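2,3-dimethylmalate lyase (Aspergillus niger, PDB 3FA4) is a lyase of the phosphoenolpyruvate phosphomutase family, built on a TIM-barrel fold and carrying a bound magnesium ion. Local coordinates at residues B[85-90]-B[98-103]; B[142-147]-B[155-160]. All coordinates share one frame; numbering follows the deposited sequence.

Interaction 1 of 2, residues B[85-90]-B[98-103]; sequences ADADTG and ARTTEQ. With MG (magnesium ion), chain N.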
ATOM      1  N   ALA B  85       0.922  12.250  15.698  1.00 34.63           N
ATOM      2  CA  ALA B  85       1.259  10.914  15.273  1.00 34.28           C
ATOM      3  C   ALA B  85       2.659  10.429  15.691  1.00 35.47           C
ATOM      4  O   ALA B  85       3.646  11.116  15.555  1.00 35.52           O
ATOM      5  CB  ALA B  85       1.145  10.839  13.793  1.00 34.30           C
ATOM      6  N   ASP B  86       2.777   9.189  16.148  1.00 36.91           N
ATOM      7  CA  ASP B  86       4.129   8.631  16.365  1.00 36.22           C
ATOM      8  C   ASP B  86       4.857   8.664  14.985  1.00 36.39           C
ATOM      9  O   ASP B  86       4.149   8.578  13.955  1.00 36.31           O
ATOM     10  CB  ASP B  86       3.999   7.254  16.995  1.00 35.38           C
ATOM     11  CG  ASP B  86       5.313   6.595  17.209  1.00 39.79           C
ATOM     12  OD1 ASP B  86       6.379   7.282  17.268  1.00 41.99           O
ATOM     13  OD2 ASP B  86       5.319   5.344  17.283  1.00 40.92           O
ATOM     14  N   ALA B  87       6.193   8.911  14.926  1.00 35.64           N
ATOM     15  CA  ALA B  87       6.968   8.796  13.669  1.00 35.71           C
ATOM     16  C   ALA B  87       8.302   8.115  13.966  1.00 36.72           C
ATOM     17  O   ALA B  87       9.251   8.228  13.178  1.00 36.30           O
ATOM     18  CB  ALA B  87       7.242  10.165  12.977  1.00 35.10           C
ATOM     19  N   ASP B  88       8.378   7.438  15.124  1.00 36.84           N
ATOM     20  CA  ASP B  88       9.555   6.694  15.514  1.00 35.92           C
ATOM     21  C   ASP B  88      10.844   7.505  15.330  1.00 35.86           C
ATOM     22  O   ASP B  88      10.973   8.560  15.929  1.00 36.59           O
ATOM     23  CB  ASP B  88       9.585   5.368  14.785  1.00 35.70           C
ATOM     24  CG  ASP B  88       8.325   4.547  15.050  1.00 38.85           C
ATOM     25  OD1 ASP B  88       7.862   4.484  16.214  1.00 41.10           O
ATOM     26  OD2 ASP B  88       7.745   4.001  14.087  1.00 43.61           O
ATOM     27  N   THR B  89      11.778   7.053  14.499  1.00 35.22           N
ATOM     28  CA  THR B  89      13.078   7.726  14.380  1.00 34.23           C
ATOM     29  C   THR B  89      13.134   8.379  13.005  1.00 35.34           C
ATOM     30  O   THR B  89      14.206   8.796  12.526  1.00 36.23           O
ATOM     31  CB  THR B  89      14.249   6.751  14.662  1.00 34.02           C
ATOM     32  OG1 THR B  89      14.436   5.816  13.579  1.00 32.56           O
ATOM     33  CG2 THR B  89      13.967   5.947  15.970  1.00 32.83           C
ATOM     34  N   GLY B  90      11.978   8.431  12.332  1.00 35.13           N
ATOM     35  CA  GLY B  90      11.951   8.995  10.967  1.00 34.79           C
ATOM     36  C   GLY B  90      12.340   8.064   9.844  1.00 34.91           C
ATOM     37  O   GLY B  90      12.458   8.506   8.729  1.00 35.69           O
ATOM     38  N   ALA B  98      12.922  13.696   5.868  1.00 35.79           N
ATOM     39  CA  ALA B  98      12.350  14.740   5.009  1.00 35.81           C
ATOM     40  C   ALA B  98      11.111  14.225   4.323  1.00 36.24           C
ATOM     41  O   ALA B  98      10.051  14.913   4.287  1.00 36.06           O
ATOM     42  CB  ALA B  98      13.370  15.134   3.931  1.00 35.99           C
ATOM     43  N   ARG B  99      11.286  13.041   3.732  1.00 35.47           N
ATOM     44  CA  ARG B  99      10.211  12.249   3.115  1.00 35.02           C
ATOM     45  C   ARG B  99       9.058  11.963   4.026  1.00 34.54           C
ATOM     46  O   ARG B  99       7.926  12.066   3.601  1.00 34.61           O
ATOM     47  CB  ARG B  99      10.746  10.935   2.558  1.00 33.55           C
ATOM     48  CG  ARG B  99      11.555  11.153   1.314  1.00 37.15           C
ATOM     49  CD  ARG B  99      11.897   9.848   0.544  1.00 38.49           C
ATOM     50  NE  ARG B  99      10.738   9.039   0.120  1.00 37.19           N
ATOM     51  CZ  ARG B  99      10.239   9.019  -1.120  1.00 37.87           C
ATOM     52  NH1 ARG B  99      10.745   9.802  -2.050  1.00 37.15           N
ATOM     53  NH2 ARG B  99       9.175   8.261  -1.438  1.00 42.20           N
ATOM     54  N   THR B 100       9.342  11.577   5.270  1.00 34.88           N
ATOM     55  CA  THR B 100       8.312  11.322   6.299  1.00 34.11           C
ATOM     56  C   THR B 100       7.577  12.648   6.616  1.00 33.73           C
ATOM     57  O   THR B 100       6.380  12.690   6.776  1.00 33.12           O
ATOM     58  CB  THR B 100       8.998  10.887   7.613  1.00 34.06           C
ATOM     59  OG1 THR B 100       9.752   9.712   7.418  1.00 33.06           O
ATOM     60  CG2 THR B 100       7.977  10.726   8.823  1.00 34.97           C
ATOM     61  N   THR B 101       8.351  13.714   6.713  1.00 33.62           N
ATOM     62  CA  THR B 101       7.842  15.058   7.100  1.00 33.81           C
ATOM     63  C   THR B 101       6.859  15.540   6.026  1.00 34.15           C
ATOM     64  O   THR B 101       5.801  15.966   6.365  1.00 33.10           O
ATOM     65  CB  THR B 101       9.010  16.031   7.330  1.00 33.38           C
ATOM     66  OG1 THR B 101       9.876  15.508   8.364  1.00 35.11           O
ATOM     67  CG2 THR B 101       8.550  17.449   7.737  1.00 32.19           C
ATOM     68  N   GLU B 102       7.246  15.407   4.744  1.00 34.42           N
ATOM     69  CA  GLU B 102       6.483  15.831   3.575  1.00 34.41           C
ATOM     70  C   GLU B 102       5.149  15.038   3.390  1.00 34.45           C
ATOM     71  O   GLU B 102       4.082  15.648   3.139  1.00 35.06           O
ATOM     72  CB  GLU B 102       7.361  15.710   2.302  1.00 33.44           C
ATOM     73  CG  GLU B 102       8.492  16.651   2.251  1.00 33.33           C
ATOM     74  CD  GLU B 102       9.691  16.146   1.439  1.00 35.88           C
ATOM     75  OE1 GLU B 102       9.662  15.039   0.811  1.00 37.66           O
ATOM     76  OE2 GLU B 102      10.697  16.889   1.426  1.00 36.71           O
ATOM     77  N   GLN B 103       5.258  13.705   3.448  1.00 33.32           N
ATOM     78  CA  GLN B 103       4.152  12.771   3.456  1.00 33.36           C
ATOM     79  C   GLN B 103       3.172  12.921   4.636  1.00 34.23           C
ATOM     80  O   GLN B 103       1.976  12.953   4.426  1.00 35.81           O
ATOM     81  CB  GLN B 103       4.697  11.351   3.417  1.00 32.18           C
ATOM     82  CG  GLN B 103       5.289  11.013   2.105  1.00 33.33           C
ATOM     83  CD  GLN B 103       5.602   9.591   1.974  1.00 35.97           C
ATOM     84  OE1 GLN B 103       4.936   8.770   2.595  1.00 39.20           O
ATOM     85  NE2 GLN B 103       6.587   9.248   1.124  1.00 33.71           N
TER
HETATM   86 MG    MG N 401       7.141   4.303  18.114  1.00 35.78          MG
HETATM   87  O   HOH W   1       7.944   5.903  18.992  1.00 28.18           O
HETATM   88  O   HOH W   2       6.091   2.725  17.404  1.00 28.33           O
HETATM   89  O   HOH W   3       5.998   3.957  20.029  1.00 37.16           O
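In this TIM barrel the magnesium-binding loop follows strand 83-86, and its A87 and G90 rest against T100 of helix 94-107, the helix of the same beta-alpha-beta unit. Nothing across the contact is a hydrogen bond. A87 sends its methyl toward the helix, where CB lies 4.3 Å from CG2 of T100. With CG2 anti to the backbone N, T100 holds that methyl out at A87 and leaves OG1 beside the N (chi1 -60°). OG1 comes within 3.2 Å of O of G90, but that is mere proximity: the hydroxyl spends its hydrogen bond on O of M96, one turn back in the helix, while L64 and Y91 pack round T100.

The loop keeps its own shape. A type II' beta turn runs from A87 to G90, closed by N of G90 bonding to O of A87, and G90 lies at a left-handed backbone conformation. D86, just ahead of the turn, and D88, within it, both turn their carboxylates to the metal. An Asx turn ties them together: N of D88 donates to OD1 of D86 at 2.9 Å, almost straight (165°), yet reaching the oxygen from above the carboxylate plane, 52° out of it. OD2 of D86 is thereby left for the magnesium ion at 2.3 Å, and OD1 of D88 binds the ion at 2.0 Å. Three waters are also bound to the metal, and O of water 1 donates a hydrogen bond of 2.7 Å to OD1 of D86.

Interaction 2 of 2, residues B[142-147]-B[155-160]; sequences RAAVQA and IVVIAR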
ATOM      1  N   ARG B 142      16.872  18.642  12.472  1.00 34.52           N
ATOM      2  CA  ARG B 142      17.171  19.643  11.460  1.00 34.53           C
ATOM      3  C   ARG B 142      16.540  19.323  10.124  1.00 33.69           C
ATOM      4  O   ARG B 142      15.920  20.129   9.562  1.00 33.68           O
ATOM      5  CB  ARG B 142      18.683  19.883  11.348  1.00 33.79           C
ATOM      6  CG  ARG B 142      19.107  21.234  10.765  1.00 36.24           C
ATOM      7  CD  ARG B 142      20.506  21.735  11.166  1.00 36.96           C
ATOM      8  NE  ARG B 142      21.032  21.053  12.315  1.00 41.91           N
ATOM      9  CZ  ARG B 142      22.158  20.356  12.353  1.00 46.87           C
ATOM     10  NH1 ARG B 142      22.959  20.252  11.323  1.00 47.10           N
ATOM     11  NH2 ARG B 142      22.494  19.752  13.451  1.00 50.53           N
ATOM     12  N   ALA B 143      16.663  18.095   9.684  1.00 33.99           N
ATOM     13  CA  ALA B 143      16.105  17.588   8.419  1.00 33.55           C
ATOM     14  C   ALA B 143      14.567  17.668   8.325  1.00 33.42           C
ATOM     15  O   ALA B 143      14.015  17.881   7.258  1.00 32.26           O
ATOM     16  CB  ALA B 143      16.581  16.144   8.183  1.00 33.86           C
ATOM     17  N   ALA B 144      13.903  17.486   9.456  1.00 34.02           N
ATOM     18  CA  ALA B 144      12.441  17.648   9.636  1.00 34.25           C
ATOM     19  C   ALA B 144      12.019  19.121   9.564  1.00 34.43           C
ATOM     20  O   ALA B 144      11.135  19.520   8.819  1.00 35.01           O
ATOM     21  CB  ALA B 144      12.006  17.018  11.012  1.00 33.14           C
ATOM     22  N   VAL B 145      12.640  19.931  10.380  1.00 34.86           N
ATOM     23  CA  VAL B 145      12.432  21.397  10.350  1.00 34.43           C
ATOM     24  C   VAL B 145      12.729  21.953   8.962  1.00 35.08           C
ATOM     25  O   VAL B 145      11.966  22.735   8.430  1.00 37.16           O
ATOM     26  CB  VAL B 145      13.266  22.067  11.480  1.00 33.78           C
ATOM     27  CG1 VAL B 145      13.110  23.583  11.520  1.00 33.83           C
ATOM     28  CG2 VAL B 145      12.934  21.387  12.835  1.00 32.57           C
ATOM     29  N   GLN B 146      13.807  21.534   8.331  1.00 35.39           N
ATOM     30  CA  GLN B 146      14.092  22.076   7.023  1.00 34.81           C
ATOM     31  C   GLN B 146      13.158  21.541   5.937  1.00 34.47           C
ATOM     32  O   GLN B 146      12.822  22.258   4.975  1.00 34.77           O
ATOM     33  CB  GLN B 146      15.539  21.825   6.645  1.00 35.84           C
ATOM     34  CG  GLN B 146      16.558  22.551   7.563  1.00 36.00           C
ATOM     35  CD  GLN B 146      17.974  22.058   7.294  1.00 36.60           C
ATOM     36  OE1 GLN B 146      18.154  21.048   6.613  1.00 38.93           O
ATOM     37  NE2 GLN B 146      18.959  22.739   7.828  1.00 30.02           N
ATOM     38  N   ALA B 147      12.717  20.305   6.096  1.00 33.07           N
ATOM     39  CA  ALA B 147      11.793  19.684   5.152  1.00 32.64           C
ATOM     40  C   ALA B 147      10.468  20.383   5.119  1.00 33.51           C
ATOM     41  O   ALA B 147      10.001  20.642   4.052  1.00 34.60           O
ATOM     42  CB  ALA B 147      11.590  18.179   5.473  1.00 32.03           C
ATOM     43  N   ILE B 155       3.334  21.688   9.986  1.00 34.14           N
ATOM     44  CA  ILE B 155       3.345  20.521  10.831  1.00 33.72           C
ATOM     45  C   ILE B 155       4.264  20.857  12.040  1.00 34.78           C
ATOM     46  O   ILE B 155       5.282  21.504  11.862  1.00 34.02           O
ATOM     47  CB  ILE B 155       3.759  19.209  10.013  1.00 34.32           C
ATOM     48  CG1 ILE B 155       3.347  17.928  10.800  1.00 33.58           C
ATOM     49  CG2 ILE B 155       5.216  19.265   9.644  1.00 28.08           C
ATOM     50  CD1 ILE B 155       3.380  16.666  10.044  1.00 33.50           C
ATOM     51  N   VAL B 156       3.848  20.440  13.246  1.00 34.96           N
ATOM     52  CA  VAL B 156       4.513  20.643  14.541  1.00 34.23           C
ATOM     53  C   VAL B 156       5.545  19.521  14.813  1.00 34.77           C
ATOM     54  O   VAL B 156       5.200  18.377  14.866  1.00 35.89           O
ATOM     55  CB  VAL B 156       3.391  20.824  15.674  1.00 34.17           C
ATOM     56  CG1 VAL B 156       3.925  20.706  17.101  1.00 33.56           C
ATOM     57  CG2 VAL B 156       2.677  22.173  15.516  1.00 31.18           C
ATOM     58  N   VAL B 157       6.822  19.864  14.922  1.00 35.32           N
ATOM     59  CA  VAL B 157       7.877  18.902  15.209  1.00 36.53           C
ATOM     60  C   VAL B 157       8.055  18.710  16.713  1.00 36.45           C
ATOM     61  O   VAL B 157       8.420  19.631  17.443  1.00 37.67           O
ATOM     62  CB  VAL B 157       9.223  19.259  14.499  1.00 36.44           C
ATOM     63  CG1 VAL B 157      10.204  18.167  14.703  1.00 37.36           C
ATOM     64  CG2 VAL B 157       8.983  19.371  12.981  1.00 35.76           C
ATOM     65  N   ILE B 158       7.736  17.514  17.187  1.00 35.94           N
ATOM     66  CA  ILE B 158       7.969  17.197  18.583  1.00 33.45           C
ATOM     67  C   ILE B 158       9.275  16.439  18.703  1.00 34.52           C
ATOM     68  O   ILE B 158       9.432  15.494  17.966  1.00 36.28           O
ATOM     69  CB  ILE B 158       6.815  16.426  19.201  1.00 32.80           C
ATOM     70  CG1 ILE B 158       5.461  17.129  18.862  1.00 29.51           C
ATOM     71  CG2 ILE B 158       7.096  16.284  20.681  1.00 31.05           C
ATOM     72  CD1 ILE B 158       4.192  16.592  19.519  1.00 29.25           C
ATOM     73  N   ALA B 159      10.199  16.891  19.578  1.00 33.90           N
ATOM     74  CA  ALA B 159      11.489  16.253  19.830  1.00 33.91           C
ATOM     75  C   ALA B 159      11.372  15.363  21.077  1.00 34.16           C
ATOM     76  O   ALA B 159      11.172  15.825  22.172  1.00 35.21           O
ATOM     77  CB  ALA B 159      12.616  17.318  19.985  1.00 32.08           C
ATOM     78  N   ARG B 160      11.435  14.059  20.884  1.00 34.82           N
ATOM     79  CA  ARG B 160      11.398  13.107  21.955  1.00 34.25           C
ATOM     80  C   ARG B 160      12.804  12.580  22.269  1.00 33.49           C
ATOM     81  O   ARG B 160      13.634  12.380  21.367  1.00 33.21           O
ATOM     82  CB  ARG B 160      10.483  11.958  21.527  1.00 35.05           C
ATOM     83  CG  ARG B 160      10.466  10.841  22.486  1.00 33.54           C
ATOM     84  CD  ARG B 160       9.507   9.840  22.053  1.00 36.68           C
ATOM     85  NE  ARG B 160       9.940   8.524  22.472  1.00 36.24           N
ATOM     86  CZ  ARG B 160       9.125   7.508  22.723  1.00 33.43           C
ATOM     87  NH1 ARG B 160       7.826   7.637  22.565  1.00 31.23           N
ATOM     88  NH2 ARG B 160       9.634   6.351  23.098  1.00 31.99           N
TER
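V157, from the strand 156-161, meets A144 and V145 on the helix 134-151, which precedes it in the chain. Start at its CB, which points toward the helix and stands 4.6 Å from CG2 of V145. From there the side chain forks. CG1, anti to the backbone N (chi1 -174°), ends 4.3 Å from CB of A144. The other branch, CG2, lies just as near, with 4.3 Å to that same CB of A144, so the alanine methyl sits in the fork between the two valine methyls. CG2 of V157 also meets CG2 of V145, at 4.4 Å, beside the alanine. V145 points neither straight at the strand nor away from it; it brings that one methyl in from the side, while its CG1 is directed elsewhere.

The contact is therefore wholly apolar, methyl against methyl, at ordinary van der Waals spacing, and all three residues are buried. The backbones come nearest at V145 and V157, whose CA atoms are 7.1 Å apart. R148, further along the helix, also packs on V157, and two residues along the strand A159 carries the interface on to Y137 and I141. V156 and I158, in contrast, both touch A111 of the neighbouring strand, and I158 also H113. On the helix's outer side, NE2 of Q146 bonds to O of Q289 of another subunit, so this helix lies between the barrel wall and a neighbouring chain. Strand 111-114, helix 134-151 and strand 156-161 make up a right-handed beta-alpha-beta crossover, with the helix packed against the outside of the parallel sheet, as in TIM barrels.

Both segments of interaction 1 precede those of interaction 2 in sequence, and the two centres are about 9 Å apart. They belong to consecutive beta-alpha units: strand 111-114 ends the first and begins the second, and it lies between strands 83-86 and 156-161 in the parallel sheet. Helices 94-107 and 134-151 pack side by side, with CG2 of T101 3.5 Å from O of A144 and CA of A98 3.6 Å from CB of A147. F112 of that shared strand touches A87 and T101 from the segments of interaction 1 and I155 from those of interaction 2. The magnesium loop thus belongs to a continuous wall of barrel strands backed by adjoining helices.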